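Local atomic coordinates of 6-phosphofructokinase isozyme 2 (Escherichia coli, PDB entry 3UMO), a protein that phosphorylates fructose 6-phosphate to fructose 1,6-bisphosphate with magnesium-ATP, the first committing step of glycolysis, and works as a homodimer of the ribokinase-like PfkB family. Residues Ile18-Ile22 with His96-Ser100; Leu176-Ile181 with Ser215-Lys219; Ala281-Ala285 with Asp299-Ile303. All coordinates share one frame; numbering follows the deposited sequence. Where two conformers were deposited one is given.

Interaction 1. Residues Ile18-Ile22 with His96-Ser100; sequences ITPQI and HVEAS
Val97 wedges its two methyl groups into the bend by which 18-22 leaves the sheet. Its CG2 meets CG2 of Ile22 at 3.9 Å, the two side chains crossing at about a right angle, while CG1, placed anti to its own backbone N (chi1 -174°), packs against the turn, 3.5 Å from Pro20 O. The amide end of Gln21 curls back, its chain bent at chi2 (-85°), until NE2 is 3.3 Å from Ala99 CB; that NE2 is hydrogen-bonded to Ala99 O of the second subunit. On the face shared by Ile18 and His96, Ile18 CG1 approaches His96 CB at 4.3 Å. Two backbone bonds belong to the parallel pairing. Thr19 N bonds His96 O at 3.0 Å, and Glu98 N returns to Thr19 O at 2.9 Å. A third, Ala99 N to Pro20 O (3.0 Å), continues past the strand ends. The contact closes one end of strands 12-19 and 93-97 in the four-stranded mixed sheet that stands apart from the parallel core as the lid of this family. Strand 34-38 flanks 12-19, and strand 103-107 flanks 93-97, bringing Tyr104 against Val97 and Ile22.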
ATOM      1  N   ILE A  18     -12.146 -12.058   4.259  1.00 18.28           N
ATOM      2  CA  ILE A  18     -10.723 -12.356   4.182  1.00 18.35           C
ATOM      3  C   ILE A  18     -10.289 -12.408   2.719  1.00 17.20           C
ATOM      4  O   ILE A  18     -11.024 -12.908   1.864  1.00 20.93           O
ATOM      5  CB  ILE A  18     -10.418 -13.714   4.861  1.00 21.34           C
ATOM      6  CG1 ILE A  18     -10.797 -13.665   6.346  1.00 24.21           C
ATOM      7  CG2 ILE A  18      -8.960 -14.073   4.723  1.00 25.94           C
ATOM      8  CD1 ILE A  18     -10.831 -15.041   7.015  1.00 27.38           C
ATOM      9  N   THR A  19      -9.100 -11.883   2.434  1.00 22.21           N
ATOM     10  CA  THR A  19      -8.532 -11.960   1.087  1.00 28.50           C
ATOM     11  C   THR A  19      -7.010 -12.150   1.210  1.00 26.25           C
ATOM     12  O   THR A  19      -6.417 -11.743   2.206  1.00 19.93           O
ATOM     13  CB  THR A  19      -8.929 -10.707   0.248  1.00 21.61           C
ATOM     14  OG1 THR A  19      -8.746 -10.970  -1.153  1.00 25.19           O
ATOM     15  CG2 THR A  19      -8.116  -9.489   0.662  1.00 23.02           C
ATOM     16  N   PRO A  20      -6.375 -12.814   0.230  1.00 20.92           N
ATOM     17  CA  PRO A  20      -4.945 -13.114   0.414  1.00 21.25           C
ATOM     18  C   PRO A  20      -4.030 -11.897   0.327  1.00 23.08           C
ATOM     19  O   PRO A  20      -3.082 -11.787   1.104  1.00 23.39           O
ATOM     20  CB  PRO A  20      -4.636 -14.075  -0.745  1.00 27.26           C
ATOM     21  CG  PRO A  20      -5.955 -14.661  -1.114  1.00 33.13           C
ATOM     22  CD  PRO A  20      -6.948 -13.553  -0.908  1.00 26.47           C
ATOM     23  N   GLN A  21      -4.302 -10.998  -0.609  1.00 20.84           N
ATOM     24  CA  GLN A  21      -3.434  -9.846  -0.816  1.00 24.65           C
ATOM     25  C   GLN A  21      -4.288  -8.606  -1.029  1.00 20.37           C
ATOM     26  O   GLN A  21      -5.475  -8.706  -1.352  1.00 22.96           O
ATOM     27  CB  GLN A  21      -2.525 -10.071  -2.036  1.00 24.13           C
ATOM     28  CG  GLN A  21      -1.657 -11.332  -1.980  1.00 25.91           C
ATOM     29  CD  GLN A  21      -0.356 -11.128  -1.226  1.00 26.85           C
ATOM     30  OE1 GLN A  21      -0.031 -10.011  -0.819  1.00 32.22           O
ATOM     31  NE2 GLN A  21       0.399 -12.210  -1.032  1.00 28.05           N
ATOM     32  N   ILE A  22      -3.696  -7.433  -0.839  1.00 21.03           N
ATOM     33  CA  ILE A  22      -4.397  -6.206  -1.190  1.00 15.78           C
ATOM     34  C   ILE A  22      -3.582  -5.387  -2.181  1.00 24.55           C
ATOM     35  O   ILE A  22      -2.393  -5.117  -1.981  1.00 24.30           O
ATOM     36  CB  ILE A  22      -4.823  -5.375   0.049  1.00 21.54           C
ATOM     37  CG1 ILE A  22      -5.635  -4.145  -0.391  1.00 21.89           C
ATOM     38  CG2 ILE A  22      -3.617  -4.978   0.885  1.00 25.01           C
ATOM     39  CD1 ILE A  22      -6.437  -3.520   0.741  1.00 23.31           C
ATOM     40  N   HIS A  96      -9.682  -8.551   6.230  1.00 19.89           N
ATOM     41  CA  HIS A  96      -8.407  -9.053   6.725  1.00 20.96           C
ATOM     42  C   HIS A  96      -7.545  -9.524   5.555  1.00 25.07           C
ATOM     43  O   HIS A  96      -7.999 -10.313   4.727  1.00 24.71           O
ATOM     44  CB  HIS A  96      -8.618 -10.211   7.687  1.00 24.17           C
ATOM     45  CG  HIS A  96      -7.342 -10.751   8.248  1.00 27.77           C
ATOM     46  ND1 HIS A  96      -6.739 -10.209   9.364  1.00 31.90           N
ATOM     47  CD2 HIS A  96      -6.534 -11.750   7.829  1.00 27.62           C
ATOM     48  CE1 HIS A  96      -5.622 -10.872   9.621  1.00 33.97           C
ATOM     49  NE2 HIS A  96      -5.475 -11.810   8.699  1.00 30.01           N
ATOM     50  N   VAL A  97      -6.310  -9.030   5.478  1.00 22.12           N
ATOM     51  CA  VAL A  97      -5.381  -9.458   4.438  1.00 24.28           C
ATOM     52  C   VAL A  97      -4.436 -10.526   4.995  1.00 23.13           C
ATOM     53  O   VAL A  97      -3.627 -10.257   5.886  1.00 23.36           O
ATOM     54  CB  VAL A  97      -4.589  -8.271   3.852  1.00 27.23           C
ATOM     55  CG1 VAL A  97      -3.746  -8.744   2.686  1.00 22.96           C
ATOM     56  CG2 VAL A  97      -5.544  -7.168   3.406  1.00 25.00           C
ATOM     57  N   GLU A  98      -4.535 -11.742   4.461  1.00 23.21           N
ATOM     58  CA  GLU A  98      -3.787 -12.872   5.012  0.54 26.22           C
ATOM     59  C   GLU A  98      -2.269 -12.704   4.928  1.00 26.75           C
ATOM     60  O   GLU A  98      -1.558 -13.058   5.868  1.00 29.77           O
ATOM     61  CB  GLU A  98      -4.207 -14.191   4.352  0.54 26.11           C
ATOM     62  CG  GLU A  98      -4.155 -15.405   5.288  0.54 40.74           C
ATOM     63  CD  GLU A  98      -5.427 -15.570   6.111  0.54 47.43           C
ATOM     64  OE1 GLU A  98      -5.589 -14.851   7.119  0.54 37.76           O
ATOM     65  OE2 GLU A  98      -6.269 -16.420   5.745  0.54 50.56           O
ATOM     66  N   ALA A  99      -1.775 -12.155   3.825  1.00 23.98           N
ATOM     67  CA  ALA A  99      -0.324 -12.064   3.627  1.00 25.61           C
ATOM     68  C   ALA A  99       0.386 -11.130   4.618  1.00 24.74           C
ATOM     69  O   ALA A  99       1.542 -11.361   4.984  1.00 26.55           O
ATOM     70  CB  ALA A  99      -0.011 -11.670   2.199  1.00 32.88           C
ATOM     71  N   SER A 100      -0.305 -10.085   5.052  1.00 26.14           N
ATOM     72  CA  SER A 100       0.302  -9.080   5.924  1.00 30.49           C
ATOM     73  C   SER A 100      -0.245  -9.120   7.346  1.00 31.04           C
ATOM     74  O   SER A 100       0.378  -8.599   8.274  1.00 33.94           O
ATOM     75  CB  SER A 100       0.049  -7.693   5.344  1.00 31.28           C
ATOM     76  OG  SER A 100      -1.341  -7.457   5.255  1.00 28.15           O
TER

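Interaction 2. Residues Leu176-Ile181 with Ser215-Lys219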
ATOM      1  N   LEU A 176     -23.785  18.467  23.054  1.00 37.57           N
ATOM      2  CA  LEU A 176     -23.302  19.167  24.243  1.00 38.10           C
ATOM      3  C   LEU A 176     -23.836  20.593  24.323  1.00 45.44           C
ATOM      4  O   LEU A 176     -23.482  21.346  25.233  1.00 44.37           O
ATOM      5  CB  LEU A 176     -21.774  19.208  24.245  1.00 44.82           C
ATOM      6  CG  LEU A 176     -21.009  18.018  24.821  1.00 47.32           C
ATOM      7  CD1 LEU A 176     -19.729  17.805  24.041  1.00 46.36           C
ATOM      8  CD2 LEU A 176     -20.694  18.256  26.292  1.00 47.09           C
ATOM      9  N   ALA A 177     -24.676  20.967  23.365  1.00 46.68           N
ATOM     10  CA  ALA A 177     -25.193  22.330  23.308  1.00 50.84           C
ATOM     11  C   ALA A 177     -26.096  22.643  24.501  1.00 46.80           C
ATOM     12  O   ALA A 177     -26.155  23.782  24.970  1.00 47.88           O
ATOM     13  CB  ALA A 177     -25.930  22.567  21.996  1.00 54.07           C
ATOM     14  N   ILE A 178     -26.787  21.620  24.993  1.00 33.05           N
ATOM     15  CA  ILE A 178     -27.757  21.788  26.070  1.00 39.11           C
ATOM     16  C   ILE A 178     -27.080  21.855  27.430  1.00 38.68           C
ATOM     17  O   ILE A 178     -27.583  22.502  28.346  1.00 36.80           O
ATOM     18  CB  ILE A 178     -28.769  20.627  26.116  1.00 48.93           C
ATOM     19  CG1 ILE A 178     -29.015  20.063  24.718  1.00 53.44           C
ATOM     20  CG2 ILE A 178     -30.069  21.075  26.772  1.00 51.27           C
ATOM     21  CD1 ILE A 178     -28.196  18.832  24.386  1.00 52.27           C
ATOM     22  N   GLY A 179     -25.952  21.164  27.560  1.00 37.43           N
ATOM     23  CA  GLY A 179     -25.214  21.138  28.810  1.00 35.36           C
ATOM     24  C   GLY A 179     -25.717  20.100  29.794  1.00 36.51           C
ATOM     25  O   GLY A 179     -26.724  19.425  29.546  1.00 35.95           O
ATOM     26  N   ASN A 180     -25.004  19.983  30.913  1.00 33.64           N
ATOM     27  CA  ASN A 180     -25.337  19.043  31.982  1.00 32.53           C
ATOM     28  C   ASN A 180     -25.268  17.582  31.556  1.00 33.18           C
ATOM     29  O   ASN A 180     -25.924  16.724  32.147  1.00 35.46           O
ATOM     30  CB  ASN A 180     -26.705  19.364  32.594  1.00 34.51           C
ATOM     31  CG  ASN A 180     -26.743  20.733  33.237  1.00 48.05           C
ATOM     32  OD1 ASN A 180     -25.829  21.111  33.972  1.00 47.61           O
ATOM     33  ND2 ASN A 180     -27.800  21.491  32.959  1.00 56.83           N
ATOM     34  N   ILE A 181     -24.467  17.306  30.530  1.00 32.57           N
ATOM     35  CA  ILE A 181     -24.216  15.936  30.107  1.00 26.51           C
ATOM     36  C   ILE A 181     -23.455  15.230  31.225  1.00 27.20           C
ATOM     37  O   ILE A 181     -22.509  15.788  31.774  1.00 29.69           O
ATOM     38  CB  ILE A 181     -23.364  15.901  28.822  1.00 33.56           C
ATOM     39  CG1 ILE A 181     -24.047  16.673  27.689  1.00 40.75           C
ATOM     40  CG2 ILE A 181     -23.042  14.466  28.408  1.00 30.58           C
ATOM     41  CD1 ILE A 181     -25.430  16.173  27.329  1.00 43.69           C
ATOM     42  N   SER A 215     -17.604  25.128  31.858  1.00 38.68           N
ATOM     43  CA  SER A 215     -18.676  25.799  31.126  1.00 44.84           C
ATOM     44  C   SER A 215     -20.051  25.207  31.443  1.00 46.59           C
ATOM     45  O   SER A 215     -21.081  25.793  31.098  1.00 43.12           O
ATOM     46  CB  SER A 215     -18.423  25.745  29.620  1.00 44.83           C
ATOM     47  OG  SER A 215     -18.553  24.422  29.130  1.00 43.23           O
ATOM     48  N   GLY A 216     -20.058  24.052  32.102  1.00 39.50           N
ATOM     49  CA  GLY A 216     -21.290  23.380  32.479  1.00 43.79           C
ATOM     50  C   GLY A 216     -21.829  22.440  31.414  1.00 42.56           C
ATOM     51  O   GLY A 216     -22.921  21.885  31.561  1.00 41.86           O
ATOM     52  N   LYS A 217     -21.066  22.254  30.341  1.00 37.82           N
ATOM     53  CA  LYS A 217     -21.512  21.413  29.232  1.00 31.92           C
ATOM     54  C   LYS A 217     -21.563  19.940  29.624  1.00 27.76           C
ATOM     55  O   LYS A 217     -22.486  19.218  29.244  1.00 31.41           O
ATOM     56  CB  LYS A 217     -20.611  21.603  28.008  1.00 37.14           C
ATOM     57  CG  LYS A 217     -20.822  22.929  27.290  1.00 49.20           C
ATOM     58  CD  LYS A 217     -19.962  23.027  26.037  1.00 59.11           C
ATOM     59  CE  LYS A 217     -20.337  24.239  25.190  1.00 63.90           C
ATOM     60  NZ  LYS A 217     -21.286  23.894  24.089  1.00 66.62           N
ATOM     61  N   ALA A 218     -20.564  19.495  30.376  1.00 29.64           N
ATOM     62  CA  ALA A 218     -20.522  18.114  30.840  1.00 27.10           C
ATOM     63  C   ALA A 218     -20.062  18.064  32.290  1.00 29.72           C
ATOM     64  O   ALA A 218     -19.233  18.873  32.713  1.00 32.66           O
ATOM     65  CB  ALA A 218     -19.604  17.271  29.954  1.00 24.90           C
ATOM     66  N   LYS A 219     -20.605  17.120  33.052  1.00 30.29           N
ATOM     67  CA  LYS A 219     -20.181  16.930  34.438  1.00 29.19           C
ATOM     68  C   LYS A 219     -18.806  16.280  34.478  1.00 29.61           C
ATOM     69  O   LYS A 219     -17.960  16.622  35.304  1.00 29.51           O
ATOM     70  CB  LYS A 219     -21.191  16.066  35.197  1.00 25.88           C
ATOM     71  CG  LYS A 219     -22.556  16.738  35.394  1.00 34.03           C
ATOM     72  CD  LYS A 219     -23.423  15.947  36.373  1.00 47.99           C
ATOM     73  CE  LYS A 219     -24.779  16.607  36.607  1.00 54.92           C
ATOM     74  NZ  LYS A 219     -25.695  16.439  35.446  1.00 61.12           N
TER
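Two irregular segments meet through a single backbone bridge, Ile181 with Ala218, held by Ile181 N to Lys217 O (3.0 Å) and Lys219 N to Ile181 O (2.7 Å), and one step earlier Asn180 N bonds Gly216 O at 2.9 Å. Leu176 supplies the apolar side: its CD2 packs on Lys217 and Ala218, 3.8 Å from Lys217 CB and 3.9 Å from Ala218 CB, and its side chain crosses that of Lys217 at about a right angle. Lys217 runs over the carbonyl of Leu176, its aliphatic CG 3.7 Å from Leu176 O. Gly216 ends helix 204-214 in a Schellman motif, with positive phi (88°), and the chain turned back by it offers the carbonyls of Gly216 and Lys217 to the other segment. Gly179 likewise takes a positive phi (85°), a conformation glycine adopts readily, and its CA makes a CA-H...O contact with Lys217 O at 3.4 Å. The contact joins the loops that follow helices 169-175 and 204-214, just ahead of strands 183-184 and 221-224, in the Rossmann-like alpha/beta body of the kinase. Lys219 is nearly extended until its last torsion, chi4 74°, which swings NZ to Asn180 O in a weak bond of 3.3 Å; the stronger partner of this ammonium is Glu182, in a salt bridge. Behind the contact, Gln157 of helix 146-158 bonds Gly179 O, and Val184 backs both Leu176 and Ala218.

Interaction 3. Residues Ala281-Ala285 with Asp299-Ile303; sequences AAGSA and DTQKI. With ATP (adenosine-5'-triphosphate), chain E.
Thr300 turns its hydroxyl side toward an alanine methyl: OG1 comes within 3.3 Å of Ala285 CB, and no direct hydrogen bond joins 281-285 and 299-303. The hydroxyl bonds Ser296 O, four residues back and just ahead of the helix, an arrangement allowed by OG1 lying beside its backbone N (chi1 -58°). That torsion also sets CG2 anti to the backbone N and against Ala282, 3.8 Å from its CB. Alanines make this face of helix 272-286 low, and the short axes approach to 8.0 Å at 126° between their directions. Ile303 lies across it: CG2 rests on Ala281, 3.6 Å from Ala281 CA, and CD1 reaches on to Ala285, 3.6 Å from its backbone N. Asp299 CB packs on the methyl of Ala285, while a water links the Ala285 carbonyl to the Asp299 carboxylate, donating to both Ala285 O and Asp299 OD2. On another side of helix 272-286, Ser284 binds the ATP. Its OG takes a hydrogen bond from ATP O2' and gives one to ATP N3 at 2.9 Å, a bridge from ribose hydroxyl to base that would restrain their relative orientation, and the adjacent Gly283 lies directly against the ribose. Lys27 of the third subunit also bonds this ATP, which is thus shared between subunits. Helix 297-307 therefore backs the ATP-binding helix as a second layer. The direct fit rests on van der Waals contact, its one polar link runs through water, and Ser284 makes its two ATP bonds away from this packing.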
ATOM      1  N   ALA A 281      -8.974  -0.065  31.479  1.00 18.15           N
ATOM      2  CA  ALA A 281      -8.825  -1.521  31.524  1.00 16.31           C
ATOM      3  C   ALA A 281      -9.606  -2.202  30.402  1.00 15.98           C
ATOM      4  O   ALA A 281      -9.078  -3.086  29.721  1.00 18.69           O
ATOM      5  CB  ALA A 281      -9.234  -2.081  32.894  1.00 18.14           C
ATOM      6  N   ALA A 282     -10.854  -1.791  30.205  1.00 16.88           N
ATOM      7  CA  ALA A 282     -11.684  -2.391  29.160  1.00 15.56           C
ATOM      8  C   ALA A 282     -11.230  -1.982  27.764  1.00 21.15           C
ATOM      9  O   ALA A 282     -11.200  -2.807  26.843  1.00 17.82           O
ATOM     10  CB  ALA A 282     -13.145  -2.032  29.365  1.00 15.59           C
ATOM     11  N   GLY A 283     -10.915  -0.698  27.591  1.00 15.57           N
ATOM     12  CA  GLY A 283     -10.426  -0.219  26.311  1.00 14.69           C
ATOM     13  C   GLY A 283      -9.176  -0.979  25.876  1.00 18.99           C
ATOM     14  O   GLY A 283      -9.065  -1.436  24.738  1.00 18.05           O
ATOM     15  N   SER A 284      -8.228  -1.117  26.796  1.00 17.38           N
ATOM     16  CA  SER A 284      -6.980  -1.795  26.485  1.00 16.11           C
ATOM     17  C   SER A 284      -7.175  -3.312  26.383  1.00 17.07           C
ATOM     18  O   SER A 284      -6.501  -3.974  25.595  1.00 18.02           O
ATOM     19  CB  SER A 284      -5.900  -1.419  27.501  1.00 16.36           C
ATOM     20  OG  SER A 284      -5.608  -0.024  27.432  1.00 19.20           O
ATOM     21  N   ALA A 285      -8.115  -3.853  27.152  1.00 16.58           N
ATOM     22  CA  ALA A 285      -8.445  -5.271  27.037  1.00 16.56           C
ATOM     23  C   ALA A 285      -8.959  -5.554  25.631  1.00 21.43           C
ATOM     24  O   ALA A 285      -8.631  -6.584  25.039  1.00 19.33           O
ATOM     25  CB  ALA A 285      -9.486  -5.667  28.072  1.00 21.33           C
ATOM     26  N   ASP A 299      -9.726 -10.317  30.867  1.00 23.02           N
ATOM     27  CA  ASP A 299      -8.640  -9.397  30.519  1.00 24.06           C
ATOM     28  C   ASP A 299      -8.865  -8.037  31.171  1.00 25.55           C
ATOM     29  O   ASP A 299      -7.924  -7.414  31.666  1.00 23.44           O
ATOM     30  CB  ASP A 299      -8.525  -9.227  29.002  1.00 23.29           C
ATOM     31  CG  ASP A 299      -8.008 -10.467  28.304  1.00 32.50           C
ATOM     32  OD1 ASP A 299      -7.341 -11.295  28.962  1.00 36.74           O
ATOM     33  OD2 ASP A 299      -8.268 -10.599  27.084  1.00 30.31           O
ATOM     34  N   THR A 300     -10.113  -7.580  31.172  1.00 21.03           N
ATOM     35  CA  THR A 300     -10.439  -6.287  31.777  1.00 20.62           C
ATOM     36  C   THR A 300     -10.154  -6.329  33.278  1.00 21.24           C
ATOM     37  O   THR A 300      -9.557  -5.407  33.837  1.00 21.32           O
ATOM     38  CB  THR A 300     -11.912  -5.892  31.510  1.00 21.18           C
ATOM     39  OG1 THR A 300     -12.149  -5.849  30.091  1.00 19.33           O
ATOM     40  CG2 THR A 300     -12.234  -4.532  32.121  1.00 23.19           C
ATOM     41  N   GLN A 301     -10.562  -7.417  33.924  1.00 21.92           N
ATOM     42  CA  GLN A 301     -10.311  -7.590  35.352  1.00 26.03           C
ATOM     43  C   GLN A 301      -8.823  -7.583  35.674  1.00 27.07           C
ATOM     44  O   GLN A 301      -8.399  -6.971  36.652  1.00 22.95           O
ATOM     45  CB  GLN A 301     -10.951  -8.884  35.863  1.00 23.66           C
ATOM     46  CG  GLN A 301     -10.622  -9.199  37.314  1.00 42.59           C
ATOM     47  CD  GLN A 301     -11.494 -10.302  37.888  1.00 61.16           C
ATOM     48  OE1 GLN A 301     -12.031 -11.134  37.153  1.00 67.17           O
ATOM     49  NE2 GLN A 301     -11.648 -10.307  39.208  1.00 68.37           N
ATOM     50  N   LYS A 302      -8.036  -8.264  34.845  1.00 22.35           N
ATOM     51  CA  LYS A 302      -6.591  -8.364  35.062  1.00 21.89           C
ATOM     52  C   LYS A 302      -5.921  -6.996  34.960  1.00 21.13           C
ATOM     53  O   LYS A 302      -5.100  -6.623  35.806  1.00 23.02           O
ATOM     54  CB  LYS A 302      -5.968  -9.326  34.045  1.00 25.79           C
ATOM     55  CG  LYS A 302      -4.469  -9.554  34.230  1.00 28.78           C
ATOM     56  CD  LYS A 302      -3.864 -10.287  33.030  1.00 37.42           C
ATOM     57  CE  LYS A 302      -4.503 -11.654  32.829  1.00 36.89           C
ATOM     58  NZ  LYS A 302      -3.889 -12.409  31.689  1.00 43.02           N
ATOM     59  N   ILE A 303      -6.269  -6.251  33.917  1.00 21.66           N
ATOM     60  CA  ILE A 303      -5.716  -4.910  33.742  1.00 21.68           C
ATOM     61  C   ILE A 303      -6.182  -3.981  34.867  1.00 21.37           C
ATOM     62  O   ILE A 303      -5.382  -3.240  35.442  1.00 20.29           O
ATOM     63  CB  ILE A 303      -6.076  -4.318  32.366  1.00 19.72           C
ATOM     64  CG1 ILE A 303      -5.427  -5.149  31.254  1.00 23.68           C
ATOM     65  CG2 ILE A 303      -5.609  -2.858  32.281  1.00 17.73           C
ATOM     66  CD1 ILE A 303      -5.969  -4.867  29.856  1.00 24.63           C
TER
HETATM   67  PG  ATP E 313     -12.383   4.022  18.679  1.00 17.63           P
HETATM   68  O1G ATP E 313     -13.738   4.639  18.680  1.00 16.36           O
HETATM   69  O2G ATP E 313     -12.637   2.522  18.801  1.00 15.88           O
HETATM   70  O3G ATP E 313     -11.587   4.339  17.461  1.00 19.75           O
HETATM   71  PB  ATP E 313     -11.367   5.920  20.379  1.00 18.74           P
HETATM   72  O1B ATP E 313     -10.498   6.655  19.313  1.00 16.74           O
HETATM   73  O2B ATP E 313     -12.688   6.641  20.720  1.00 17.93           O
HETATM   74  O3B ATP E 313     -11.622   4.395  19.985  1.00 15.99           O
HETATM   75  PA  ATP E 313      -9.111   5.444  22.102  1.00 17.07           P
HETATM   76  O1A ATP E 313      -8.306   5.208  20.858  1.00 16.55           O
HETATM   77  O2A ATP E 313      -8.496   6.491  23.034  1.00 17.17           O
HETATM   78  O3A ATP E 313     -10.568   5.848  21.751  1.00 14.62           O
HETATM   79  O5' ATP E 313      -9.274   4.025  22.842  1.00 18.61           O
HETATM   80  C5' ATP E 313      -9.829   3.980  24.112  1.00 20.38           C
HETATM   81  C4' ATP E 313      -9.078   3.270  25.145  1.00 17.33           C
HETATM   82  O4' ATP E 313      -8.642   2.008  24.594  1.00 15.49           O
HETATM   83  C3' ATP E 313      -7.819   3.946  25.495  1.00 19.31           C
HETATM   84  O3' ATP E 313      -8.013   4.928  26.442  1.00 17.19           O
HETATM   85  C2' ATP E 313      -6.976   2.836  25.970  1.00 20.59           C
HETATM   86  O2' ATP E 313      -7.379   2.436  27.216  1.00 19.73           O
HETATM   87  C1' ATP E 313      -7.319   1.763  25.010  1.00 15.43           C
HETATM   88  N9  ATP E 313      -6.420   1.762  23.858  1.00 16.36           N
HETATM   89  C8  ATP E 313      -6.670   2.305  22.652  1.00 19.83           C
HETATM   90  N7  ATP E 313      -5.583   2.090  21.871  1.00 17.30           N
HETATM   91  C5  ATP E 313      -4.654   1.417  22.581  1.00 18.10           C
HETATM   92  C6  ATP E 313      -3.375   0.932  22.291  1.00 21.70           C
HETATM   93  N6  ATP E 313      -2.756   1.130  20.938  1.00 19.59           N
HETATM   94  N1  ATP E 313      -2.700   0.285  23.257  1.00 16.90           N
HETATM   95  C2  ATP E 313      -3.233   0.099  24.477  1.00 17.83           C
HETATM   96  N3  ATP E 313      -4.455   0.549  24.778  1.00 17.78           N
HETATM   97  C4  ATP E 313      -5.183   1.203  23.856  1.00 17.97           C
HETATM   98  O   HOH W   1      -9.979  -8.778  26.113  1.00 22.16           O

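The three contacts lie in series along the chain and none touches another. Interactions 1 and 2 sit on opposite sides of the chain's centre, their centres about 45 Å apart, and both are partly buried; interaction 3, about 29 Å from each by centres, is the buried one. No helix or strand is shared among them. In interactions 1 and 2 main-chain hydrogen bonds carry the pairing, between lid strands in the first and between loops after helices in the second, where glycines permit the turns. Interaction 3 is helix on helix, alanine methyls against Ile303 and Thr300, with a water as polar link. Other subunits reach interaction 1, at Gln21 and Ala99 among others, and interaction 3 through Lys302, but not interaction 2.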